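PDB 1UZB: 1-pyrroline-5-carboxylate dehydrogenase, which probably catalyses the NAD+-dependent oxidation of glutamate semialdehyde, formed from 1-pyrroline-5-carboxylate, to glutamate in proline breakdown. Local coordinates for residues I329-A334 and I426-F431; I296-A301 and V449-R454; D430-L435 and L457-R462; G290-I295 and A325-L330. All coordinates share one frame; numbering follows the deposited sequence.

Contact 1 (I329-A334 and I426-F431)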
loop_
_atom_site.group_PDB
_atom_site.type_symbol
_atom_site.label_atom_id
_atom_site.label_comp_id
_atom_site.label_asym_id
_atom_site.label_seq_id
_atom_site.Cartn_x
_atom_site.Cartn_y
_atom_site.Cartn_z
ATOM N N ILE A 329 -40.783 13.344 -13.938
ATOM C CA ILE A 329 -40.568 14.605 -14.641
ATOM C C ILE A 329 -40.181 14.303 -16.078
ATOM O O ILE A 329 -39.114 13.753 -16.344
ATOM C CB ILE A 329 -39.457 15.422 -13.948
ATOM C CG1 ILE A 329 -39.837 15.669 -12.485
ATOM C CG2 ILE A 329 -39.250 16.748 -14.663
ATOM C CD1 ILE A 329 -38.708 16.232 -11.646
ATOM N N LEU A 330 -41.058 14.666 -17.006
ATOM C CA LEU A 330 -40.829 14.397 -18.418
ATOM C C LEU A 330 -40.632 15.655 -19.246
ATOM O O LEU A 330 -41.435 16.584 -19.164
ATOM C CB LEU A 330 -42.017 13.615 -18.989
ATOM C CG LEU A 330 -42.401 12.340 -18.230
ATOM C CD1 LEU A 330 -43.686 11.740 -18.793
ATOM C CD2 LEU A 330 -41.258 11.342 -18.320
ATOM N N THR A 331 -39.566 15.686 -20.042
ATOM C CA THR A 331 -39.322 16.830 -20.908
ATOM C C THR A 331 -40.387 16.738 -21.997
ATOM O O THR A 331 -40.972 15.677 -22.213
ATOM C CB THR A 331 -37.907 16.787 -21.530
ATOM O OG1 THR A 331 -37.774 15.622 -22.353
ATOM C CG2 THR A 331 -36.851 16.757 -20.436
ATOM N N GLN A 332 -40.645 17.845 -22.684
ATOM C CA GLN A 332 -41.686 17.865 -23.705
ATOM C C GLN A 332 -41.636 16.707 -24.698
ATOM O O GLN A 332 -42.657 16.076 -24.969
ATOM C CB GLN A 332 -41.656 19.201 -24.452
ATOM C CG GLN A 332 -42.838 19.415 -25.399
ATOM C CD GLN A 332 -44.181 19.285 -24.699
ATOM O OE1 GLN A 332 -44.394 19.854 -23.628
ATOM N NE2 GLN A 332 -45.096 18.537 -25.306
ATOM N N GLY A 333 -40.455 16.420 -25.229
ATOM C CA GLY A 333 -40.330 15.337 -26.193
ATOM C C GLY A 333 -40.551 13.934 -25.646
ATOM O O GLY A 333 -40.859 13.006 -26.395
ATOM N N ALA A 334 -40.398 13.770 -24.337
ATOM C CA ALA A 334 -40.574 12.463 -23.711
ATOM C C ALA A 334 -41.951 12.262 -23.085
ATOM O O ALA A 334 -42.335 11.133 -22.779
ATOM C CB ALA A 334 -39.500 12.260 -22.649
ATOM N N ILE A 426 -45.097 15.362 -14.013
ATOM C CA ILE A 426 -44.876 16.779 -14.268
ATOM C C ILE A 426 -44.239 16.956 -15.642
ATOM O O ILE A 426 -43.237 16.320 -15.955
ATOM C CB ILE A 426 -43.947 17.361 -13.177
ATOM C CG1 ILE A 426 -44.528 17.058 -11.792
ATOM C CG2 ILE A 426 -43.769 18.858 -13.377
ATOM C CD1 ILE A 426 -43.561 17.286 -10.641
ATOM N N ARG A 427 -44.831 17.819 -16.460
ATOM C CA ARG A 427 -44.332 18.078 -17.804
ATOM C C ARG A 427 -43.509 19.363 -17.822
ATOM O O ARG A 427 -43.988 20.416 -17.403
ATOM C CB ARG A 427 -45.515 18.192 -18.771
ATOM C CG ARG A 427 -45.139 18.479 -20.216
ATOM C CD ARG A 427 -46.324 18.238 -21.142
ATOM N NE ARG A 427 -47.434 19.149 -20.872
ATOM C CZ ARG A 427 -47.514 20.394 -21.332
ATOM N NH1 ARG A 427 -48.562 21.148 -21.030
ATOM N NH2 ARG A 427 -46.554 20.883 -22.106
ATOM N N VAL A 428 -42.272 19.268 -18.301
ATOM C CA VAL A 428 -41.378 20.421 -18.364
ATOM C C VAL A 428 -40.855 20.604 -19.786
ATOM O O VAL A 428 -40.926 19.685 -20.601
ATOM C CB VAL A 428 -40.191 20.265 -17.378
ATOM C CG1 VAL A 428 -40.718 20.093 -15.961
ATOM C CG2 VAL A 428 -39.331 19.070 -17.762
ATOM N N LYS A 429 -40.326 21.789 -20.082
ATOM C CA LYS A 429 -39.839 22.089 -21.425
ATOM C C LYS A 429 -38.540 21.408 -21.830
ATOM O O LYS A 429 -38.439 20.864 -22.931
ATOM C CB LYS A 429 -39.684 23.602 -21.611
ATOM C CG LYS A 429 -39.180 23.989 -22.996
ATOM C CD LYS A 429 -39.064 25.496 -23.183
ATOM C CE LYS A 429 -37.961 26.105 -22.327
ATOM N NZ LYS A 429 -38.266 26.056 -20.871
ATOM N N ASP A 430 -37.546 21.445 -20.952
ATOM C CA ASP A 430 -36.256 20.842 -21.256
ATOM C C ASP A 430 -35.586 20.253 -20.028
ATOM O O ASP A 430 -36.154 20.256 -18.936
ATOM C CB ASP A 430 -35.327 21.876 -21.902
ATOM C CG ASP A 430 -35.261 23.175 -21.122
ATOM O OD1 ASP A 430 -35.329 23.134 -19.876
ATOM O OD2 ASP A 430 -35.127 24.243 -21.758
ATOM N N PHE A 431 -34.365 19.760 -20.214
ATOM C CA PHE A 431 -33.620 19.143 -19.128
ATOM C C PHE A 431 -33.281 20.110 -17.998
ATOM O O PHE A 431 -33.328 19.739 -16.828
ATOM C CB PHE A 431 -32.337 18.505 -19.662
ATOM C CG PHE A 431 -31.751 17.480 -18.739
ATOM C CD1 PHE A 431 -32.356 16.237 -18.594
ATOM C CD2 PHE A 431 -30.615 17.767 -17.991
ATOM C CE1 PHE A 431 -31.836 15.292 -17.715
ATOM C CE2 PHE A 431 -30.087 16.829 -17.110
ATOM C CZ PHE A 431 -30.700 15.589 -16.972
#
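Ile329 and Ile426 lead a short parallel beta ladder, continued by Leu330 with Arg427 and Thr331 with Val428. Strands 325-331 and 422-428 are neighbours in the mixed sheet of what is, by family, the catalytic domain of an aldehyde dehydrogenase. Leu330 bonds to the neighbouring strand through both its N and its O: its N donates to Ile426 O at 2.9 Å, and its O accepts from Val428 N over an almost straight bond (N-H...O 175°). A CA-H...O contact follows one step on, Thr331 CA lying 3.3 Å from Val428 O.

The face bearing Ile329, Thr331, Ile426 and Val428 is largely apolar. Ile329 CG2 meets Val428 CG2 at 3.9 Å, the two branched chains crossing at a slant. Val428 holds that methyl between its own backbone N and carbonyl carbon, which also lays CG2 3.5 Å from Leu330 O. Further along, Thr331 CG2 rests on the loop backbone that leads into helix 431-439, 3.7 Å from Asp430 C. That helix covers this face, with Ala434, Val437 and Ala438 against Ile329, while on the other face Leu330 packs on Tyr335 and Val338 of helix 332-346.

Just past the end of strand 325-331, Gln332 runs beside Arg427, in the same direction. Gln332 bends at chi2 (56°), turning its amide back to Arg427, whose NE is held in turn by a salt bridge to Glu406. The amide and guanidinium planes stand 73° apart, yet Gln332 OE1 sits at the guanidinium edge, in its plane, accepting from Arg427 NH2 at 2.8 Å.

Contact 2 (I296-A301 and V449-R454)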
loop_
_atom_site.group_PDB
_atom_site.type_symbol
_atom_site.label_atom_id
_atom_site.label_comp_id
_atom_site.label_asym_id
_atom_site.label_seq_id
_atom_site.Cartn_x
_atom_site.Cartn_y
_atom_site.Cartn_z
ATOM N N ILE A 296 -36.364 11.665 -13.830
ATOM C CA ILE A 296 -36.432 12.540 -14.989
ATOM C C ILE A 296 -36.198 11.689 -16.223
ATOM O O ILE A 296 -35.322 10.827 -16.221
ATOM C CB ILE A 296 -35.303 13.600 -14.980
ATOM C CG1 ILE A 296 -35.478 14.569 -13.809
ATOM C CG2 ILE A 296 -35.283 14.350 -16.316
ATOM C CD1 ILE A 296 -34.297 15.508 -13.618
ATOM N N VAL A 297 -36.978 11.918 -17.272
ATOM C CA VAL A 297 -36.771 11.199 -18.521
ATOM C C VAL A 297 -36.750 12.236 -19.637
ATOM O O VAL A 297 -37.658 13.062 -19.727
ATOM C CB VAL A 297 -37.891 10.183 -18.832
ATOM C CG1 VAL A 297 -37.527 9.396 -20.089
ATOM C CG2 VAL A 297 -38.093 9.238 -17.663
ATOM N N ASP A 298 -35.705 12.231 -20.464
ATOM C CA ASP A 298 -35.667 13.176 -21.575
ATOM C C ASP A 298 -35.926 12.452 -22.893
ATOM O O ASP A 298 -36.099 11.233 -22.914
ATOM C CB ASP A 298 -34.360 13.997 -21.616
ATOM C CG ASP A 298 -33.126 13.172 -21.926
ATOM O OD1 ASP A 298 -33.214 12.194 -22.694
ATOM O OD2 ASP A 298 -32.046 13.543 -21.415
ATOM N N GLU A 299 -35.963 13.200 -23.991
ATOM C CA GLU A 299 -36.269 12.615 -25.292
ATOM C C GLU A 299 -35.258 11.640 -25.885
ATOM O O GLU A 299 -35.567 10.958 -26.860
ATOM C CB GLU A 299 -36.553 13.723 -26.313
ATOM C CG GLU A 299 -35.358 14.607 -26.629
ATOM C CD GLU A 299 -35.688 15.690 -27.638
ATOM O OE1 GLU A 299 -36.603 16.497 -27.367
ATOM O OE2 GLU A 299 -35.035 15.734 -28.700
ATOM N N THR A 300 -34.067 11.554 -25.301
ATOM C CA THR A 300 -33.041 10.649 -25.823
ATOM C C THR A 300 -33.048 9.285 -25.144
ATOM O O THR A 300 -32.306 8.386 -25.537
ATOM C CB THR A 300 -31.626 11.227 -25.634
ATOM O OG1 THR A 300 -31.260 11.145 -24.249
ATOM C CG2 THR A 300 -31.576 12.674 -26.088
ATOM N N ALA A 301 -33.884 9.127 -24.127
ATOM C CA ALA A 301 -33.942 7.881 -23.375
ATOM C C ALA A 301 -34.571 6.692 -24.083
ATOM O O ALA A 301 -35.255 6.830 -25.095
ATOM C CB ALA A 301 -34.677 8.122 -22.062
ATOM N N VAL A 449 -32.412 9.455 -13.524
ATOM C CA VAL A 449 -32.456 10.060 -14.845
ATOM C C VAL A 449 -32.332 8.983 -15.905
ATOM O O VAL A 449 -31.425 8.147 -15.842
ATOM C CB VAL A 449 -31.297 11.052 -15.095
ATOM C CG1 VAL A 449 -31.395 11.611 -16.517
ATOM C CG2 VAL A 449 -31.338 12.185 -14.085
ATOM N N TYR A 450 -33.272 8.972 -16.845
ATOM C CA TYR A 450 -33.204 8.062 -17.980
ATOM C C TYR A 450 -32.880 8.985 -19.146
ATOM O O TYR A 450 -33.655 9.893 -19.476
ATOM C CB TYR A 450 -34.525 7.332 -18.234
ATOM C CG TYR A 450 -34.691 6.089 -17.389
ATOM C CD1 TYR A 450 -35.202 6.168 -16.099
ATOM C CD2 TYR A 450 -34.312 4.831 -17.875
ATOM C CE1 TYR A 450 -35.337 5.031 -15.305
ATOM C CE2 TYR A 450 -34.441 3.685 -17.086
ATOM C CZ TYR A 450 -34.957 3.796 -15.804
ATOM O OH TYR A 450 -35.116 2.676 -15.022
ATOM N N SER A 451 -31.706 8.773 -19.731
ATOM C CA SER A 451 -31.225 9.575 -20.845
ATOM C C SER A 451 -30.014 8.894 -21.463
ATOM O O SER A 451 -29.286 8.173 -20.781
ATOM C CB SER A 451 -30.807 10.966 -20.355
ATOM O OG SER A 451 -30.175 11.705 -21.394
ATOM N N ARG A 452 -29.806 9.120 -22.756
ATOM C CA ARG A 452 -28.649 8.558 -23.444
ATOM C C ARG A 452 -27.600 9.655 -23.629
ATOM O O ARG A 452 -26.453 9.376 -23.982
ATOM C CB ARG A 452 -29.036 8.010 -24.819
ATOM C CG ARG A 452 -29.798 6.693 -24.826
ATOM C CD ARG A 452 -29.854 6.161 -26.258
ATOM N NE ARG A 452 -30.530 4.872 -26.397
ATOM C CZ ARG A 452 -31.831 4.722 -26.624
ATOM N NH1 ARG A 452 -32.348 3.504 -26.735
ATOM N NH2 ARG A 452 -32.620 5.782 -26.747
ATOM N N LYS A 453 -27.990 10.904 -23.391
ATOM C CA LYS A 453 -27.071 12.023 -23.566
ATOM C C LYS A 453 -26.104 12.140 -22.396
ATOM O O LYS A 453 -26.508 12.435 -21.273
ATOM C CB LYS A 453 -27.860 13.322 -23.746
ATOM C CG LYS A 453 -26.990 14.509 -24.122
ATOM C CD LYS A 453 -27.833 15.707 -24.529
ATOM C CE LYS A 453 -26.958 16.911 -24.822
ATOM N NZ LYS A 453 -25.928 16.596 -25.851
ATOM N N ARG A 454 -24.823 11.910 -22.673
ATOM C CA ARG A 454 -23.786 11.954 -21.648
ATOM C C ARG A 454 -23.765 13.265 -20.883
ATOM O O ARG A 454 -23.619 13.281 -19.658
ATOM C CB ARG A 454 -22.402 11.731 -22.269
ATOM C CG ARG A 454 -22.262 10.481 -23.123
ATOM C CD ARG A 454 -22.778 9.231 -22.424
ATOM N NE ARG A 454 -22.153 8.996 -21.125
ATOM C CZ ARG A 454 -22.522 8.031 -20.289
ATOM N NH1 ARG A 454 -21.904 7.889 -19.127
ATOM N NH2 ARG A 454 -23.502 7.202 -20.620
#
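An Asx turn led by Asp298 and an ST turn led by Ser451 face each other where two adjacent parallel strands, 293-297 and 446-450, run out. Their carrier side chains are joined directly: Ser451 OG donates to Asp298 OD2 at 2.6 Å, on the syn side of the carboxylate. With OG opposite its own N (chi1 172°), Ser451 reaches Asp298 OD2 and also accepts from Lys453 N. The other carboxylate oxygen, Asp298 OD1, is gripped twice, by Thr300 N on the anti side and by Thr300 OG1 on the syn side at 2.7 Å. With its proton thus spent, Thr300 OG1 accepts from Arg452 N at 2.9 Å, and weakly from Lys453 N. Were Asp298 an alanine, Ser451 OG and Thr300 OG1 would probably be left without the carboxylate they share and the turn they brace would be freer to shift, while His456 ND1 would lose its bond to OD2.

Before the turns, the two strands pair within the sheet of the presumed catalytic domain. Ile296 pairs with Val449 and Val297 with Tyr450; Tyr450 N donates to Ile296 O at 2.8 Å, and Asp298 N closes the ladder on Tyr450 O with a longer bond of 3.3 Å. Ala301 swings back beside the strand, its CB 3.9 Å from Tyr450 CB.

At the exposed edge of the contact, the extended chain of Arg452 runs alongside the Thr300 carbonyl. Arg452 NH2 donates to Thr300 O at 2.9 Å, from a point 38° above the carbonyl plane, and the side chain also packs on Asp302 and on Glu225 of a neighbouring subunit.

Contact 3 (D430-L435 and L457-R462)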
loop_
_atom_site.group_PDB
_atom_site.type_symbol
_atom_site.label_atom_id
_atom_site.label_comp_id
_atom_site.label_asym_id
_atom_site.label_seq_id
_atom_site.Cartn_x
_atom_site.Cartn_y
_atom_site.Cartn_z
ATOM N N ASP A 430 -37.546 21.445 -20.952
ATOM C CA ASP A 430 -36.256 20.842 -21.256
ATOM C C ASP A 430 -35.586 20.253 -20.028
ATOM O O ASP A 430 -36.154 20.256 -18.936
ATOM C CB ASP A 430 -35.327 21.876 -21.902
ATOM C CG ASP A 430 -35.261 23.175 -21.122
ATOM O OD1 ASP A 430 -35.329 23.134 -19.876
ATOM O OD2 ASP A 430 -35.127 24.243 -21.758
ATOM N N PHE A 431 -34.365 19.760 -20.214
ATOM C CA PHE A 431 -33.620 19.143 -19.128
ATOM C C PHE A 431 -33.281 20.110 -17.998
ATOM O O PHE A 431 -33.328 19.739 -16.828
ATOM C CB PHE A 431 -32.337 18.505 -19.662
ATOM C CG PHE A 431 -31.751 17.480 -18.739
ATOM C CD1 PHE A 431 -32.356 16.237 -18.594
ATOM C CD2 PHE A 431 -30.615 17.767 -17.991
ATOM C CE1 PHE A 431 -31.836 15.292 -17.715
ATOM C CE2 PHE A 431 -30.087 16.829 -17.110
ATOM C CZ PHE A 431 -30.700 15.589 -16.972
ATOM N N ALA A 432 -32.935 21.349 -18.340
ATOM C CA ALA A 432 -32.606 22.335 -17.317
ATOM C C ALA A 432 -33.817 22.541 -16.414
ATOM O O ALA A 432 -33.694 22.585 -15.190
ATOM C CB ALA A 432 -32.199 23.656 -17.962
ATOM N N GLU A 433 -34.991 22.664 -17.023
ATOM C CA GLU A 433 -36.212 22.853 -16.254
ATOM C C GLU A 433 -36.495 21.593 -15.436
ATOM O O GLU A 433 -36.993 21.674 -14.315
ATOM C CB GLU A 433 -37.385 23.158 -17.188
ATOM C CG GLU A 433 -38.672 23.512 -16.473
ATOM C CD GLU A 433 -39.735 24.020 -17.425
ATOM O OE1 GLU A 433 -39.520 25.087 -18.039
ATOM O OE2 GLU A 433 -40.779 23.355 -17.562
ATOM N N ALA A 434 -36.171 20.431 -15.997
ATOM C CA ALA A 434 -36.386 19.172 -15.287
ATOM C C ALA A 434 -35.574 19.149 -13.991
ATOM O O ALA A 434 -36.082 18.764 -12.941
ATOM C CB ALA A 434 -35.999 17.992 -16.171
ATOM N N LEU A 435 -34.312 19.564 -14.067
ATOM C CA LEU A 435 -33.463 19.590 -12.882
ATOM C C LEU A 435 -33.977 20.603 -11.864
ATOM O O LEU A 435 -33.940 20.353 -10.657
ATOM C CB LEU A 435 -32.017 19.925 -13.265
ATOM C CG LEU A 435 -31.238 18.808 -13.966
ATOM C CD1 LEU A 435 -29.912 19.357 -14.472
ATOM C CD2 LEU A 435 -31.013 17.649 -13.003
ATOM N N LEU A 457 -26.483 13.358 -18.222
ATOM C CA LEU A 457 -26.183 12.499 -17.087
ATOM C C LEU A 457 -25.114 13.124 -16.200
ATOM O O LEU A 457 -25.279 13.192 -14.984
ATOM C CB LEU A 457 -25.721 11.117 -17.562
ATOM C CG LEU A 457 -26.731 10.272 -18.348
ATOM C CD1 LEU A 457 -26.106 8.923 -18.662
ATOM C CD2 LEU A 457 -28.015 10.079 -17.539
ATOM N N GLU A 458 -24.026 13.598 -16.799
ATOM C CA GLU A 458 -22.958 14.185 -16.003
ATOM C C GLU A 458 -23.400 15.495 -15.354
ATOM O O GLU A 458 -22.926 15.856 -14.280
ATOM C CB GLU A 458 -21.701 14.366 -16.858
ATOM C CG GLU A 458 -21.172 13.044 -17.430
ATOM C CD GLU A 458 -20.848 11.999 -16.366
ATOM O OE1 GLU A 458 -20.575 10.836 -16.740
ATOM O OE2 GLU A 458 -20.858 12.331 -15.162
ATOM N N TRP A 459 -24.317 16.200 -16.008
ATOM C CA TRP A 459 -24.861 17.443 -15.471
ATOM C C TRP A 459 -25.639 17.075 -14.196
ATOM O O TRP A 459 -25.487 17.705 -13.152
ATOM C CB TRP A 459 -25.787 18.065 -16.522
ATOM C CG TRP A 459 -26.403 19.385 -16.180
ATOM C CD1 TRP A 459 -26.220 20.118 -15.047
ATOM C CD2 TRP A 459 -27.316 20.127 -16.998
ATOM N NE1 TRP A 459 -26.964 21.276 -15.106
ATOM C CE2 TRP A 459 -27.646 21.305 -16.294
ATOM C CE3 TRP A 459 -27.887 19.909 -18.259
ATOM C CZ2 TRP A 459 -28.524 22.267 -16.810
ATOM C CZ3 TRP A 459 -28.760 20.865 -18.774
ATOM C CH2 TRP A 459 -29.069 22.029 -18.047
ATOM N N ALA A 460 -26.463 16.039 -14.291
ATOM C CA ALA A 460 -27.240 15.576 -13.146
ATOM C C ALA A 460 -26.335 15.073 -12.017
ATOM O O ALA A 460 -26.649 15.246 -10.843
ATOM C CB ALA A 460 -28.184 14.472 -13.580
ATOM N N ARG A 461 -25.219 14.439 -12.372
ATOM C CA ARG A 461 -24.287 13.935 -11.369
ATOM C C ARG A 461 -23.812 15.086 -10.492
ATOM O O ARG A 461 -23.584 14.915 -9.295
ATOM C CB ARG A 461 -23.086 13.266 -12.049
ATOM C CG ARG A 461 -22.033 12.707 -11.087
ATOM C CD ARG A 461 -20.890 12.042 -11.852
ATOM N NE ARG A 461 -21.391 10.954 -12.688
ATOM C CZ ARG A 461 -21.504 9.690 -12.291
ATOM N NH1 ARG A 461 -21.130 9.331 -11.068
ATOM N NH2 ARG A 461 -22.037 8.791 -13.105
ATOM N N ARG A 462 -23.678 16.262 -11.098
ATOM C CA ARG A 462 -23.212 17.441 -10.383
ATOM C C ARG A 462 -24.314 18.312 -9.782
ATOM O O ARG A 462 -24.097 18.949 -8.749
ATOM C CB ARG A 462 -22.369 18.326 -11.312
ATOM C CG ARG A 462 -21.211 17.628 -12.010
ATOM C CD ARG A 462 -20.312 18.637 -12.720
ATOM N NE ARG A 462 -21.035 19.443 -13.704
ATOM C CZ ARG A 462 -21.423 19.005 -14.898
ATOM N NH1 ARG A 462 -21.159 17.760 -15.271
ATOM N NH2 ARG A 462 -22.077 19.814 -15.722
#
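Asp430 OD1 accepts from Glu433 N at 2.9 Å, an N-cap bond that fixes the first turn of helix 431-439 and so the way Phe431, Ala432 and Leu435 are presented to Trp459 and Ala460 of helix 454-463. The two short helical segments run in nearly the same direction, at 24°, with axes 11.4 Å apart, and the indole of Trp459 spans that wide separation. Its CG stands opposite the backbone N (chi1 -178°), sending the ring out to the other helix. There, Leu435 CD1 comes down over one face, 3.5 Å from the centroid of the Trp459 five-membered ring and almost on its normal, a CH-pi contact. Ala432 CB meets the outer end of the indole at Trp459 CH2, 3.5 Å away. Phe431, which also stacks on His456, slides past in the opposite sense, its CD2 3.5 Å from Trp459 CE3, with the two six-membered rings inclined at 54°.

Deeper in, Ala460 CB fills the angle between Phe431 and Leu435, 4.3 Å from Leu435 CD2. Both helices lie on the same face of the sheet of the presumed catalytic domain: Ile296 packs on helix 431-439, and Val449 on Phe431 and on helix 454-463. With a smaller alanine in place of Trp459, a gap is likely to open between the helices, the methyls of Leu435 and Ala432 losing the indole they rest on.

Away from this interface, Arg461 NE pairs with Glu458 OE2, and both side chains form salt bridges to neighbouring subunits. Across the helix pair itself the contacts are aromatic and aliphatic, so shape and burial, rather than charge, hold the two together.

Contact 4 (G290-I295 and A325-L330); sequences GGKNAI and ASRLIL
This is a buried parallel pairing of two neighbouring strands, 293-297 and 325-331, inside the sheet of the presumed catalytic domain. At its start Asn293 O takes two donors, Ser326 N at 2.9 Å in the carbonyl plane and Arg327 N at 3.1 Å, tilted from it. The firm pairing begins at Ala294 with Arg327. Regular bonding follows: Ile295 N donates to Arg327 O at 3.0 Å, and Ile295 O accepts from Ile329 N at 2.9 Å.

The strands belong to a beta-alpha-beta unit whose connecting helix, 303-315, packs on the face carrying Ile295 and Leu328. On that side Ile295 CD1 touches Ala325 CB at 3.7 Å.

On the opposite face Arg327 bends at chi3 (-63°) and lays its guanidinium flat over Ala294, whose CB is 3.5 Å from Arg327 NH1; Ile329 CD1 lies over the same face, farther above the plane. NE and NH1 both make weak bonds to Lys292 O, which lies oblique to the guanidinium. The firmer partners are Val437 O and Ala438 O, at the C-terminal end of helix 431-439, where the positive charge probably offsets the helix dipole. Lys292 crosses Arg327 at a slant and runs its CD past Ser326 OG at 3.3 Å. Its NZ is bound by Ile413 O and Glu416 O, and a water that accepts from it probably donates to Ser326 O. A second water accepts from Asn293 N and lies 2.8 Å from Ser326 OG.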
loop_
_atom_site.group_PDB
_atom_site.type_symbol
_atom_site.label_atom_id
_atom_site.label_comp_id
_atom_site.label_asym_id
_atom_site.label_seq_id
_atom_site.Cartn_x
_atom_site.Cartn_y
_atom_site.Cartn_z
ATOM N N GLY A 290 -37.268 10.273 4.950
ATOM C CA GLY A 290 -38.032 10.173 3.717
ATOM C C GLY A 290 -37.674 11.135 2.605
ATOM O O GLY A 290 -36.657 11.823 2.664
ATOM N N GLY A 291 -38.514 11.173 1.575
ATOM C CA GLY A 291 -38.266 12.061 0.454
ATOM C C GLY A 291 -39.436 12.185 -0.506
ATOM O O GLY A 291 -40.502 11.612 -0.285
ATOM N N LYS A 292 -39.238 12.980 -1.552
ATOM C CA LYS A 292 -40.236 13.169 -2.608
ATOM C C LYS A 292 -39.374 12.984 -3.846
ATOM O O LYS A 292 -38.990 13.939 -4.527
ATOM C CB LYS A 292 -40.845 14.575 -2.563
ATOM C CG LYS A 292 -42.048 14.732 -3.494
ATOM C CD LYS A 292 -43.235 13.885 -3.033
ATOM C CE LYS A 292 -44.351 13.900 -4.069
ATOM N NZ LYS A 292 -45.566 13.168 -3.603
ATOM N N ASN A 293 -39.084 11.720 -4.123
ATOM C CA ASN A 293 -38.175 11.351 -5.194
ATOM C C ASN A 293 -38.710 11.365 -6.606
ATOM O O ASN A 293 -39.794 10.848 -6.894
ATOM C CB ASN A 293 -37.583 9.983 -4.878
ATOM C CG ASN A 293 -37.314 9.803 -3.402
ATOM O OD1 ASN A 293 -36.597 10.589 -2.779
ATOM N ND2 ASN A 293 -37.898 8.764 -2.830
ATOM N N ALA A 294 -37.902 11.931 -7.495
ATOM C CA ALA A 294 -38.274 12.035 -8.890
ATOM C C ALA A 294 -37.352 11.301 -9.845
ATOM O O ALA A 294 -36.163 11.103 -9.576
ATOM C CB ALA A 294 -38.331 13.502 -9.299
ATOM N N ILE A 295 -37.935 10.884 -10.960
ATOM C CA ILE A 295 -37.186 10.269 -12.039
ATOM C C ILE A 295 -37.443 11.207 -13.212
ATOM O O ILE A 295 -38.599 11.534 -13.525
ATOM C CB ILE A 295 -37.695 8.869 -12.431
ATOM C CG1 ILE A 295 -37.313 7.854 -11.345
ATOM C CG2 ILE A 295 -37.098 8.466 -13.782
ATOM C CD1 ILE A 295 -37.849 6.463 -11.585
ATOM N N ALA A 325 -40.224 6.351 -6.367
ATOM C CA ALA A 325 -40.427 7.414 -7.337
ATOM C C ALA A 325 -41.876 7.876 -7.199
ATOM O O ALA A 325 -42.799 7.147 -7.559
ATOM C CB ALA A 325 -40.177 6.905 -8.751
ATOM N N SER A 326 -42.071 9.073 -6.651
ATOM C CA SER A 326 -43.412 9.626 -6.500
ATOM C C SER A 326 -43.613 10.767 -7.494
ATOM O O SER A 326 -44.713 11.308 -7.623
ATOM C CB SER A 326 -43.647 10.120 -5.067
ATOM O OG SER A 326 -42.681 11.074 -4.671
ATOM N N ARG A 327 -42.541 11.139 -8.190
ATOM C CA ARG A 327 -42.607 12.186 -9.199
ATOM C C ARG A 327 -41.949 11.681 -10.476
ATOM O O ARG A 327 -40.888 11.052 -10.428
ATOM C CB ARG A 327 -41.888 13.460 -8.735
ATOM C CG ARG A 327 -42.494 14.133 -7.511
ATOM C CD ARG A 327 -41.790 15.455 -7.224
ATOM N NE ARG A 327 -40.379 15.253 -6.907
ATOM C CZ ARG A 327 -39.429 16.165 -7.094
ATOM N NH1 ARG A 327 -38.173 15.879 -6.772
ATOM N NH2 ARG A 327 -39.726 17.352 -7.613
ATOM N N LEU A 328 -42.596 11.932 -11.609
ATOM C CA LEU A 328 -42.062 11.556 -12.915
ATOM C C LEU A 328 -41.999 12.866 -13.689
ATOM O O LEU A 328 -43.031 13.447 -14.018
ATOM C CB LEU A 328 -42.982 10.558 -13.625
ATOM C CG LEU A 328 -42.533 10.176 -15.039
ATOM C CD1 LEU A 328 -41.139 9.555 -15.001
ATOM C CD2 LEU A 328 -43.530 9.208 -15.641
ATOM N N ILE A 329 -40.783 13.344 -13.938
ATOM C CA ILE A 329 -40.568 14.605 -14.641
ATOM C C ILE A 329 -40.181 14.303 -16.078
ATOM O O ILE A 329 -39.114 13.753 -16.344
ATOM C CB ILE A 329 -39.457 15.422 -13.948
ATOM C CG1 ILE A 329 -39.837 15.669 -12.485
ATOM C CG2 ILE A 329 -39.250 16.748 -14.663
ATOM C CD1 ILE A 329 -38.708 16.232 -11.646
ATOM N N LEU A 330 -41.058 14.666 -17.006
ATOM C CA LEU A 330 -40.829 14.397 -18.418
ATOM C C LEU A 330 -40.632 15.655 -19.246
ATOM O O LEU A 330 -41.435 16.584 -19.164
ATOM C CB LEU A 330 -42.017 13.615 -18.989
ATOM C CG LEU A 330 -42.401 12.340 -18.230
ATOM C CD1 LEU A 330 -43.686 11.740 -18.793
ATOM C CD2 LEU A 330 -41.258 11.342 -18.320
HETATM O O HOH W 1 -40.835 9.721 -2.991
HETATM O O HOH W 2 -46.894 11.611 -5.926
#

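Contacts 1, 2 and 4 are successive pairings in one parallel run of strands, ordered 422-428, 325-331, 293-297 and 446-450. Contact 4 joins the middle two nearer the chain's centre, while contacts 1 and 2 join each of them to its outer neighbour farther along, their centres about 10 Å apart. Ile329 O lies 3.0 Å from Val297 N, a probable hydrogen bond linking contact 1 to contact 2. Contact 3 lies on one face of this sheet: Ala434 CB is 3.8 Å from Ile329 CG2 and 3.7 Å from Ile296 CG2. Its centre is about 9 Å from that of contact 2, and both reach a neighbouring subunit.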